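Side-chain contacts in colicin-D (Escherichia coli, PDB 5ZNM), which kills closely related bacteria by blocking protein synthesis, its C-terminal domain being a ribonuclease that cleaves tRNA: residues K297-A302 / T318-A323; T333-T338 / G344-F349; V356-I359 / F365-G368; W369-D374 / R379-T384. One frame throughout, in Å; residues are numbered along the deposited sequence.

Interaction 1 (K297-A302 / T318-A323); sequences KKYKHA and TKFRDA. With SO4 (sulfate ion), chain E; SO4 (sulfate ion), chain C.
In the C-terminal tRNase domain, the 3-10 segment that begins at Y299 leans on helix 314-329 through one aromatic ring, that of F320. F320 and Y299 slide past each other in opposite directions, and A302 CB sits over one face of the F320 ring, 4.3 Å from its centroid, as a CH-pi contact. Y299 turns an edge toward the phenylalanine face in an offset edge-to-face pair, planes at 89° and centroids 5.8 Å apart. With CG of F320 anti to its backbone N (chi1 -170°), the ring reaches far enough for its CZ to come within 3.3 Å of K298 O, the carbonyl oxygen that accepts a hydrogen bond from H301 N. The lysines point outward. K297 NZ and K298 NZ close on one sulfate ion, at 2.6 Å from K297 NZ to O4 and 2.8 Å from K298 NZ to O3. K300 NZ makes a weak bond to a second sulfate. The sulfates probably come from the crystallisation liquor; a basic patch that holds them is consistent with contacts to RNA phosphates. Y299 OH bonds to D309 O, F320 also touches L295 of helix 292-297, and K298 and H301 rest on S367 of strand 365-370.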
# COMPACT_ATOMS: atom_id res chain seq x y z
N LYS A 297 27.04 -26.46 -4.37
CA LYS A 297 26.98 -27.71 -3.61
C LYS A 297 27.25 -28.93 -4.48
O LYS A 297 27.83 -29.92 -4.01
CB LYS A 297 25.61 -27.87 -2.95
CG LYS A 297 25.54 -27.49 -1.49
CD LYS A 297 24.41 -28.25 -0.80
CE LYS A 297 23.06 -27.75 -1.24
NZ LYS A 297 21.93 -28.26 -0.41
N LYS A 298 26.75 -28.93 -5.71
CA LYS A 298 26.80 -30.13 -6.54
C LYS A 298 27.86 -30.05 -7.64
O LYS A 298 27.90 -30.92 -8.53
CB LYS A 298 25.42 -30.40 -7.15
CG LYS A 298 24.29 -30.54 -6.11
CD LYS A 298 24.59 -31.68 -5.12
CE LYS A 298 23.46 -31.90 -4.11
NZ LYS A 298 23.77 -33.06 -3.17
N TYR A 299 28.73 -29.04 -7.60
CA TYR A 299 29.74 -28.88 -8.63
C TYR A 299 30.72 -30.05 -8.65
O TYR A 299 31.39 -30.26 -9.67
CB TYR A 299 30.49 -27.56 -8.41
CG TYR A 299 31.44 -27.24 -9.55
CD1 TYR A 299 30.96 -26.71 -10.73
CD2 TYR A 299 32.80 -27.49 -9.44
CE1 TYR A 299 31.80 -26.43 -11.78
CE2 TYR A 299 33.67 -27.22 -10.49
CZ TYR A 299 33.15 -26.68 -11.66
OH TYR A 299 33.97 -26.39 -12.72
N LYS A 300 30.79 -30.82 -7.56
CA LYS A 300 31.59 -32.03 -7.53
C LYS A 300 31.24 -32.99 -8.67
O LYS A 300 32.07 -33.81 -9.06
CB LYS A 300 31.39 -32.74 -6.18
CG LYS A 300 29.93 -33.11 -5.92
CD LYS A 300 29.74 -33.82 -4.56
CE LYS A 300 28.24 -33.98 -4.22
NZ LYS A 300 28.03 -34.57 -2.86
N HIS A 301 30.02 -32.91 -9.20
CA HIS A 301 29.60 -33.76 -10.31
C HIS A 301 29.85 -33.15 -11.68
O HIS A 301 29.50 -33.79 -12.69
CB HIS A 301 28.10 -34.09 -10.18
CG HIS A 301 27.74 -34.80 -8.92
ND1 HIS A 301 28.23 -36.06 -8.62
CD2 HIS A 301 26.95 -34.44 -7.88
CE1 HIS A 301 27.74 -36.45 -7.45
NE2 HIS A 301 26.97 -35.48 -6.98
N ALA A 302 30.43 -31.96 -11.78
CA ALA A 302 30.50 -31.28 -13.08
C ALA A 302 31.37 -32.04 -14.08
O ALA A 302 31.15 -31.93 -15.29
CB ALA A 302 31.01 -29.84 -12.92
N THR A 318 28.43 -21.21 -14.03
CA THR A 318 27.61 -20.99 -15.22
C THR A 318 27.81 -22.11 -16.24
O THR A 318 26.85 -22.55 -16.88
CB THR A 318 27.92 -19.61 -15.83
OG1 THR A 318 27.63 -18.60 -14.85
CG2 THR A 318 27.08 -19.35 -17.08
N LYS A 319 29.05 -22.61 -16.39
CA LYS A 319 29.27 -23.80 -17.23
C LYS A 319 28.40 -24.97 -16.78
O LYS A 319 27.76 -25.64 -17.60
CB LYS A 319 30.74 -24.23 -17.18
CG LYS A 319 31.72 -23.41 -18.02
CD LYS A 319 33.06 -24.20 -18.12
CE LYS A 319 34.13 -23.37 -18.82
NZ LYS A 319 35.41 -24.13 -18.87
N PHE A 320 28.39 -25.24 -15.46
CA PHE A 320 27.62 -26.35 -14.90
C PHE A 320 26.12 -26.15 -15.13
O PHE A 320 25.42 -27.06 -15.57
CB PHE A 320 27.94 -26.45 -13.40
CG PHE A 320 27.41 -27.70 -12.71
CD1 PHE A 320 27.30 -28.91 -13.37
CD2 PHE A 320 27.07 -27.65 -11.36
CE1 PHE A 320 26.85 -30.05 -12.70
CE2 PHE A 320 26.61 -28.78 -10.68
CZ PHE A 320 26.51 -29.99 -11.36
N ARG A 321 25.62 -24.94 -14.84
CA ARG A 321 24.22 -24.63 -15.11
C ARG A 321 23.88 -24.89 -16.58
O ARG A 321 22.87 -25.54 -16.90
CB ARG A 321 23.93 -23.18 -14.72
CG ARG A 321 22.46 -22.77 -14.62
CD ARG A 321 21.79 -22.50 -15.97
NE ARG A 321 22.53 -21.57 -16.84
CZ ARG A 321 22.46 -20.24 -16.77
NH1 ARG A 321 23.16 -19.48 -17.62
NH2 ARG A 321 21.67 -19.65 -15.86
N ASP A 322 24.71 -24.37 -17.49
CA ASP A 322 24.46 -24.54 -18.92
C ASP A 322 24.54 -26.02 -19.32
O ASP A 322 23.72 -26.50 -20.12
CB ASP A 322 25.45 -23.69 -19.73
CG ASP A 322 25.17 -22.17 -19.64
OD1 ASP A 322 24.08 -21.77 -19.17
OD2 ASP A 322 26.05 -21.37 -20.01
N ALA A 323 25.48 -26.77 -18.74
CA ALA A 323 25.57 -28.20 -19.07
C ALA A 323 24.31 -28.94 -18.65
O ALA A 323 23.81 -29.80 -19.38
CB ALA A 323 26.80 -28.83 -18.42
S SO4 E . 21.07 -31.52 -0.67
O1 SO4 E . 20.74 -30.66 -1.79
O2 SO4 E . 19.82 -32.01 -0.10
O3 SO4 E . 21.91 -32.63 -1.12
O4 SO4 E . 21.80 -30.77 0.35
S SO4 C . 29.09 -35.54 0.52
O1 SO4 C . 27.77 -35.65 -0.11
O2 SO4 C . 29.77 -36.81 0.36
O3 SO4 C . 29.84 -34.46 -0.12
O4 SO4 C . 28.98 -35.24 1.94

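Interaction 2 (T333-T338 / G344-F349); sequences TVEKGT and GSKVYF
E335 and K346 face each other across the hairpin of strands 334-335 and 346-349, on the side of the sheet that also carries Y348. Following E335 outward, CB lies 3.7 Å from Y348 CE1 and CG passes 4.1 Å from the same ring atom. The chain is extended, with CG anti to the backbone N (chi1 -180°), and this carries the carboxylate along to the lysine: CD packs against K346 CD, and OE2 makes a long, weak salt bridge of 3.3 Å with K346 NZ. Carboxylate and tyrosine ring are turned 51° apart. In the backbone, the antiparallel ladder is firm at V334 and F349, which exchange two nearly straight bonds. K336 N gives another, 2.7 Å to V347 O, and V347 N makes a weak bond to G337 O, the next residue along. Farther on, T338 OG1 donates to S345 O at 2.8 Å from above the carbonyl plane. K336 and F349 run side by side, the lysine CD lying 3.7 Å from F349 CD2, and K336 NZ continues to L382 O. V347 and F349 pack on V356 of strand 355-359, with helix 376-384 bringing Y381 to V347 and L382 to F349; H327 of helix 314-329 holds T333 OG1 and Y348 O.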
# COMPACT_ATOMS: atom_id res chain seq x y z
N THR A 333 17.18 -36.98 -24.33
CA THR A 333 17.00 -37.09 -22.88
C THR A 333 15.53 -37.32 -22.58
O THR A 333 14.67 -36.63 -23.13
CB THR A 333 17.49 -35.84 -22.16
OG1 THR A 333 18.91 -35.73 -22.29
CG2 THR A 333 17.11 -35.89 -20.68
N VAL A 334 15.24 -38.29 -21.71
CA VAL A 334 13.88 -38.72 -21.43
C VAL A 334 13.66 -38.75 -19.93
O VAL A 334 14.60 -38.96 -19.15
CB VAL A 334 13.59 -40.11 -22.04
CG1 VAL A 334 13.67 -40.06 -23.57
CG2 VAL A 334 14.57 -41.16 -21.45
N GLU A 335 12.40 -38.56 -19.52
CA GLU A 335 12.05 -38.80 -18.13
C GLU A 335 12.09 -40.30 -17.86
O GLU A 335 11.51 -41.09 -18.61
CB GLU A 335 10.65 -38.26 -17.82
CG GLU A 335 10.26 -38.48 -16.37
CD GLU A 335 8.83 -38.08 -16.07
OE1 GLU A 335 8.20 -37.45 -16.94
OE2 GLU A 335 8.34 -38.40 -14.97
N LYS A 336 12.78 -40.70 -16.79
CA LYS A 336 12.96 -42.12 -16.52
C LYS A 336 13.10 -42.28 -15.01
O LYS A 336 14.19 -42.06 -14.46
CB LYS A 336 14.18 -42.67 -17.26
CG LYS A 336 14.54 -44.15 -16.93
CD LYS A 336 15.89 -44.53 -17.56
CE LYS A 336 16.36 -45.93 -17.12
NZ LYS A 336 15.47 -47.04 -17.62
N GLY A 337 12.00 -42.60 -14.35
CA GLY A 337 12.04 -42.99 -12.96
C GLY A 337 12.04 -41.82 -11.99
O GLY A 337 11.60 -40.70 -12.29
N THR A 338 12.57 -42.10 -10.81
CA THR A 338 12.45 -41.17 -9.69
C THR A 338 13.60 -41.41 -8.72
O THR A 338 14.27 -42.45 -8.76
CB THR A 338 11.11 -41.35 -8.96
OG1 THR A 338 10.96 -40.32 -7.97
CG2 THR A 338 11.04 -42.72 -8.29
N GLY A 344 8.36 -37.62 -5.18
CA GLY A 344 7.81 -36.88 -6.29
C GLY A 344 8.83 -36.25 -7.21
O GLY A 344 8.45 -35.51 -8.12
N SER A 345 10.12 -36.51 -7.00
CA SER A 345 11.13 -36.05 -7.93
C SER A 345 11.02 -36.80 -9.25
O SER A 345 10.50 -37.91 -9.33
CB SER A 345 12.53 -36.23 -7.33
OG SER A 345 12.78 -37.60 -7.09
N LYS A 346 11.51 -36.17 -10.31
CA LYS A 346 11.59 -36.80 -11.62
C LYS A 346 13.05 -36.87 -12.02
O LYS A 346 13.82 -35.95 -11.73
CB LYS A 346 10.80 -36.01 -12.66
CG LYS A 346 9.31 -35.94 -12.37
CD LYS A 346 8.60 -35.16 -13.47
CE LYS A 346 7.13 -35.00 -13.15
NZ LYS A 346 6.40 -36.28 -13.33
N VAL A 347 13.43 -37.97 -12.68
CA VAL A 347 14.81 -38.17 -13.14
C VAL A 347 14.81 -38.10 -14.66
O VAL A 347 13.97 -38.73 -15.32
CB VAL A 347 15.39 -39.52 -12.65
CG1 VAL A 347 16.79 -39.70 -13.17
CG2 VAL A 347 15.39 -39.60 -11.10
N TYR A 348 15.77 -37.35 -15.22
CA TYR A 348 15.89 -37.16 -16.66
C TYR A 348 17.19 -37.80 -17.12
O TYR A 348 18.27 -37.40 -16.68
CB TYR A 348 15.83 -35.67 -17.03
CG TYR A 348 14.46 -35.13 -16.71
CD1 TYR A 348 13.39 -35.34 -17.58
CD2 TYR A 348 14.22 -34.46 -15.53
CE1 TYR A 348 12.12 -34.88 -17.26
CE2 TYR A 348 12.96 -33.99 -15.21
CZ TYR A 348 11.92 -34.21 -16.08
OH TYR A 348 10.66 -33.75 -15.75
N PHE A 349 17.07 -38.83 -17.95
CA PHE A 349 18.17 -39.70 -18.32
C PHE A 349 18.54 -39.50 -19.78
O PHE A 349 17.65 -39.36 -20.63
CB PHE A 349 17.79 -41.16 -18.07
CG PHE A 349 18.81 -42.17 -18.55
CD1 PHE A 349 20.04 -42.26 -17.93
CD2 PHE A 349 18.52 -43.02 -19.60
CE1 PHE A 349 20.98 -43.23 -18.35
CE2 PHE A 349 19.45 -43.97 -20.04
CZ PHE A 349 20.68 -44.08 -19.40

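Interaction 3 (V356-I359 / F365-G368); sequences VVII and FLSG
I358 loses the most surface in this contact, much of it against L366. The two side chains lie side by side and point the same way, I358 CG2 meeting L366 CD2 at 3.8 Å, while L366 CB also rests against I358 O. CB and CG1 of I358 lie against S367 O. The backbones are bonded in both directions: I358 N donates to S367 O at 2.8 Å, almost straight at 178°, and L366 N returns a bond to I358 O, tilted from the carbonyl plane. This is the antiparallel hairpin of strands 355-359 and 365-370, which forms one margin of the tRNase domain's four-stranded sheet. F365 has the next largest share. Its CG stands anti to the backbone N (chi1 163°), which lays the ring back along the hairpin until V357 CG1 meets it at the edge, 3.7 Å from F365 CD1, the two side chains crossing at about a right angle. I359 CD1 covers the base of the phenylalanine at F365 CA, 3.9 Å away. At the other end V356 O approaches G368 CA to 3.0 Å, a close fit beside a residue without a side chain. I324 of helix 314-329 touches both V357 and F365, whereas V356 and I358 pack against W369.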
# COMPACT_ATOMS: atom_id res chain seq x y z
N VAL A 356 22.21 -38.67 -15.55
CA VAL A 356 20.91 -38.37 -14.98
C VAL A 356 20.96 -36.98 -14.36
O VAL A 356 22.00 -36.55 -13.86
CB VAL A 356 20.48 -39.40 -13.91
CG1 VAL A 356 20.22 -40.75 -14.55
CG2 VAL A 356 21.59 -39.52 -12.85
N VAL A 357 19.81 -36.30 -14.38
CA VAL A 357 19.61 -35.06 -13.63
C VAL A 357 18.31 -35.21 -12.85
O VAL A 357 17.30 -35.65 -13.41
CB VAL A 357 19.56 -33.82 -14.56
CG1 VAL A 357 19.01 -32.60 -13.79
CG2 VAL A 357 20.96 -33.53 -15.17
N ILE A 358 18.35 -34.89 -11.55
CA ILE A 358 17.20 -35.01 -10.66
C ILE A 358 16.54 -33.65 -10.48
O ILE A 358 17.20 -32.68 -10.06
CB ILE A 358 17.60 -35.57 -9.28
CG1 ILE A 358 18.39 -36.87 -9.40
CG2 ILE A 358 16.31 -35.73 -8.37
CD1 ILE A 358 19.16 -37.19 -8.11
N ILE A 359 15.23 -33.59 -10.71
CA ILE A 359 14.43 -32.39 -10.50
C ILE A 359 13.42 -32.69 -9.39
O ILE A 359 12.66 -33.66 -9.50
CB ILE A 359 13.70 -31.97 -11.79
CG1 ILE A 359 14.69 -31.81 -12.94
CG2 ILE A 359 12.94 -30.66 -11.57
CD1 ILE A 359 15.69 -30.70 -12.74
N PHE A 365 16.30 -27.99 -9.48
CA PHE A 365 17.40 -28.90 -9.71
C PHE A 365 17.96 -29.39 -8.38
O PHE A 365 18.27 -28.59 -7.49
CB PHE A 365 18.49 -28.21 -10.54
CG PHE A 365 19.82 -28.91 -10.50
CD1 PHE A 365 20.04 -30.06 -11.24
CD2 PHE A 365 20.85 -28.40 -9.72
CE1 PHE A 365 21.26 -30.70 -11.21
CE2 PHE A 365 22.09 -29.04 -9.70
CZ PHE A 365 22.29 -30.20 -10.44
N LEU A 366 18.11 -30.71 -8.24
CA LEU A 366 18.71 -31.28 -7.04
C LEU A 366 20.16 -31.68 -7.27
O LEU A 366 21.06 -31.21 -6.57
CB LEU A 366 17.89 -32.47 -6.55
CG LEU A 366 18.54 -33.18 -5.35
CD1 LEU A 366 18.60 -32.28 -4.13
CD2 LEU A 366 17.83 -34.49 -5.06
N SER A 367 20.41 -32.57 -8.23
CA SER A 367 21.75 -33.10 -8.46
C SER A 367 21.74 -33.83 -9.80
O SER A 367 20.70 -33.96 -10.45
CB SER A 367 22.18 -34.05 -7.33
OG SER A 367 23.57 -34.29 -7.42
N GLY A 368 22.92 -34.30 -10.19
CA GLY A 368 23.04 -35.15 -11.36
C GLY A 368 24.42 -35.77 -11.41
O GLY A 368 25.36 -35.30 -10.76

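Interaction 4 (W369-D374 / R379-T384); sequences WKINPD and RIYLET
I371 and P373, on the chain leaving strand 365-370, press against Y381 and L382 of the C-terminal helix 376-384. The tight part is wholly apolar. I371 sends its two branches to different partners: CD1 reaches Y381 CD2 at 3.8 Å, the side chains crossing at about a right angle, while CG2 slides past L382 CG at 4.1 Å. With CG2 anti to the backbone N and CG1 beside it (chi1 -62°), the isoleucine can serve both residues at once. Nearer the surface, L382 CD1 fits against P373 CB, 3.6 Å away. Beyond the proline the contact thins out: R379 CB only grazes P373 O at 4.1 Å, and the arginine's chain turns at chi3 toward E383, one turn along the helix, where NH1 and OE1 form a salt bridge whose hydrogen bond is weak and strongly bent. On this exposed side N372 serves the loop itself, its OD1 accepting from D374 N at 3.0 Å in an Asx turn. Deeper in, Y381 OH hydrogen-bonds to K336 O, just past strand 334-335, and its ring packs on V356 of strand 355-359. L387 touches I371 and Y381, and the helix thereby lies against the sheet.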
# COMPACT_ATOMS: atom_id res chain seq x y z
N TRP A 369 24.53 -36.83 -12.22
CA TRP A 369 25.78 -37.59 -12.31
C TRP A 369 25.65 -38.61 -13.43
O TRP A 369 24.59 -38.76 -14.05
CB TRP A 369 26.13 -38.28 -10.98
CG TRP A 369 25.12 -39.27 -10.44
CD1 TRP A 369 24.99 -40.60 -10.79
CD2 TRP A 369 24.14 -39.03 -9.41
NE1 TRP A 369 23.98 -41.18 -10.04
CE2 TRP A 369 23.44 -40.24 -9.20
CE3 TRP A 369 23.78 -37.91 -8.66
CZ2 TRP A 369 22.41 -40.36 -8.27
CZ3 TRP A 369 22.74 -38.03 -7.72
CH2 TRP A 369 22.07 -39.25 -7.54
N LYS A 370 26.77 -39.29 -13.71
CA LYS A 370 26.81 -40.31 -14.76
C LYS A 370 26.53 -41.69 -14.18
O LYS A 370 27.18 -42.11 -13.22
CB LYS A 370 28.17 -40.32 -15.47
CG LYS A 370 28.19 -41.21 -16.73
CD LYS A 370 29.50 -41.07 -17.53
CE LYS A 370 29.78 -39.61 -17.94
NZ LYS A 370 28.69 -38.95 -18.76
N ILE A 371 25.58 -42.40 -14.79
CA ILE A 371 25.25 -43.77 -14.39
C ILE A 371 26.39 -44.70 -14.81
O ILE A 371 26.88 -44.63 -15.95
CB ILE A 371 23.94 -44.22 -15.04
CG1 ILE A 371 22.76 -43.36 -14.59
CG2 ILE A 371 23.69 -45.71 -14.76
CD1 ILE A 371 22.55 -43.37 -13.09
N ASN A 372 26.80 -45.59 -13.90
CA ASN A 372 27.71 -46.68 -14.21
C ASN A 372 26.88 -47.94 -14.45
O ASN A 372 26.39 -48.56 -13.48
CB ASN A 372 28.71 -46.90 -13.06
CG ASN A 372 29.68 -48.07 -13.33
OD1 ASN A 372 29.58 -48.76 -14.34
ND2 ASN A 372 30.64 -48.25 -12.44
N PRO A 373 26.69 -48.37 -15.70
CA PRO A 373 25.82 -49.52 -15.98
C PRO A 373 26.37 -50.84 -15.49
O PRO A 373 25.63 -51.83 -15.46
CB PRO A 373 25.72 -49.53 -17.51
CG PRO A 373 27.02 -48.93 -17.95
CD PRO A 373 27.31 -47.85 -16.94
N ASP A 374 27.64 -50.90 -15.12
CA ASP A 374 28.24 -52.14 -14.66
C ASP A 374 28.29 -52.24 -13.14
O ASP A 374 28.88 -53.19 -12.62
CB ASP A 374 29.63 -52.30 -15.25
CG ASP A 374 29.62 -52.24 -16.76
OD1 ASP A 374 28.84 -53.00 -17.36
OD2 ASP A 374 30.37 -51.41 -17.33
N ARG A 379 22.84 -50.45 -12.51
CA ARG A 379 22.04 -51.51 -13.13
C ARG A 379 20.61 -51.49 -12.61
O ARG A 379 19.65 -51.65 -13.37
CB ARG A 379 22.70 -52.86 -12.85
CG ARG A 379 22.14 -54.02 -13.64
CD ARG A 379 22.48 -55.36 -12.98
NE ARG A 379 22.37 -55.30 -11.52
CZ ARG A 379 21.25 -55.53 -10.83
NH1 ARG A 379 20.12 -55.82 -11.46
NH2 ARG A 379 21.26 -55.46 -9.50
N ILE A 380 20.44 -51.30 -11.30
CA ILE A 380 19.09 -51.21 -10.75
C ILE A 380 18.35 -50.02 -11.34
O ILE A 380 17.17 -50.13 -11.71
CB ILE A 380 19.17 -51.14 -9.21
CG1 ILE A 380 19.61 -52.51 -8.66
CG2 ILE A 380 17.82 -50.73 -8.61
CD1 ILE A 380 19.88 -52.49 -7.19
N TYR A 381 19.02 -48.87 -11.48
CA TYR A 381 18.33 -47.72 -12.04
C TYR A 381 17.93 -47.97 -13.49
O TYR A 381 16.78 -47.72 -13.88
CB TYR A 381 19.18 -46.45 -11.96
CG TYR A 381 18.56 -45.33 -12.77
CD1 TYR A 381 17.38 -44.72 -12.36
CD2 TYR A 381 19.14 -44.90 -13.98
CE1 TYR A 381 16.79 -43.70 -13.11
CE2 TYR A 381 18.55 -43.90 -14.73
CZ TYR A 381 17.38 -43.31 -14.30
OH TYR A 381 16.80 -42.30 -15.07
N LEU A 382 18.87 -48.44 -14.32
CA LEU A 382 18.54 -48.69 -15.72
C LEU A 382 17.41 -49.69 -15.85
O LEU A 382 16.53 -49.55 -16.70
CB LEU A 382 19.78 -49.18 -16.48
CG LEU A 382 20.95 -48.19 -16.52
CD1 LEU A 382 22.23 -48.83 -17.06
CD2 LEU A 382 20.59 -46.94 -17.33
N GLU A 383 17.39 -50.69 -14.97
CA GLU A 383 16.39 -51.73 -15.07
C GLU A 383 15.04 -51.28 -14.52
O GLU A 383 14.00 -51.63 -15.08
CB GLU A 383 16.93 -52.98 -14.36
CG GLU A 383 18.12 -53.61 -15.16
CD GLU A 383 18.76 -54.85 -14.53
OE1 GLU A 383 18.46 -55.18 -13.36
OE2 GLU A 383 19.56 -55.52 -15.23
N THR A 384 15.01 -50.46 -13.45
CA THR A 384 13.76 -50.17 -12.77
C THR A 384 13.37 -48.70 -12.73
O THR A 384 12.21 -48.41 -12.42
CB THR A 384 13.78 -50.69 -11.31
OG1 THR A 384 14.68 -49.89 -10.53
CG2 THR A 384 14.20 -52.16 -11.26

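From the N terminus, the four contacts follow in series, none enclosing or crossing another. Interaction 1 closes the loop between helix 292-297 and helix 314-329. Interactions 2 and 3 each close a hairpin, and strands 346-349 and 355-359 join them edge to edge through backbone bonds from K346 N to I359 O and from Y348 N to V357 O. Interaction 4 continues strand 365-370 of interaction 3 and folds the last helix back against the sheet, where it reaches the first hairpin, that of interaction 2. H301 of interaction 1 packs on G368 and W369, so the 3-10 segment meets the far edge strand. Interactions 1 and 2 do not touch; helix 314-329 leads along the chain from one to the other.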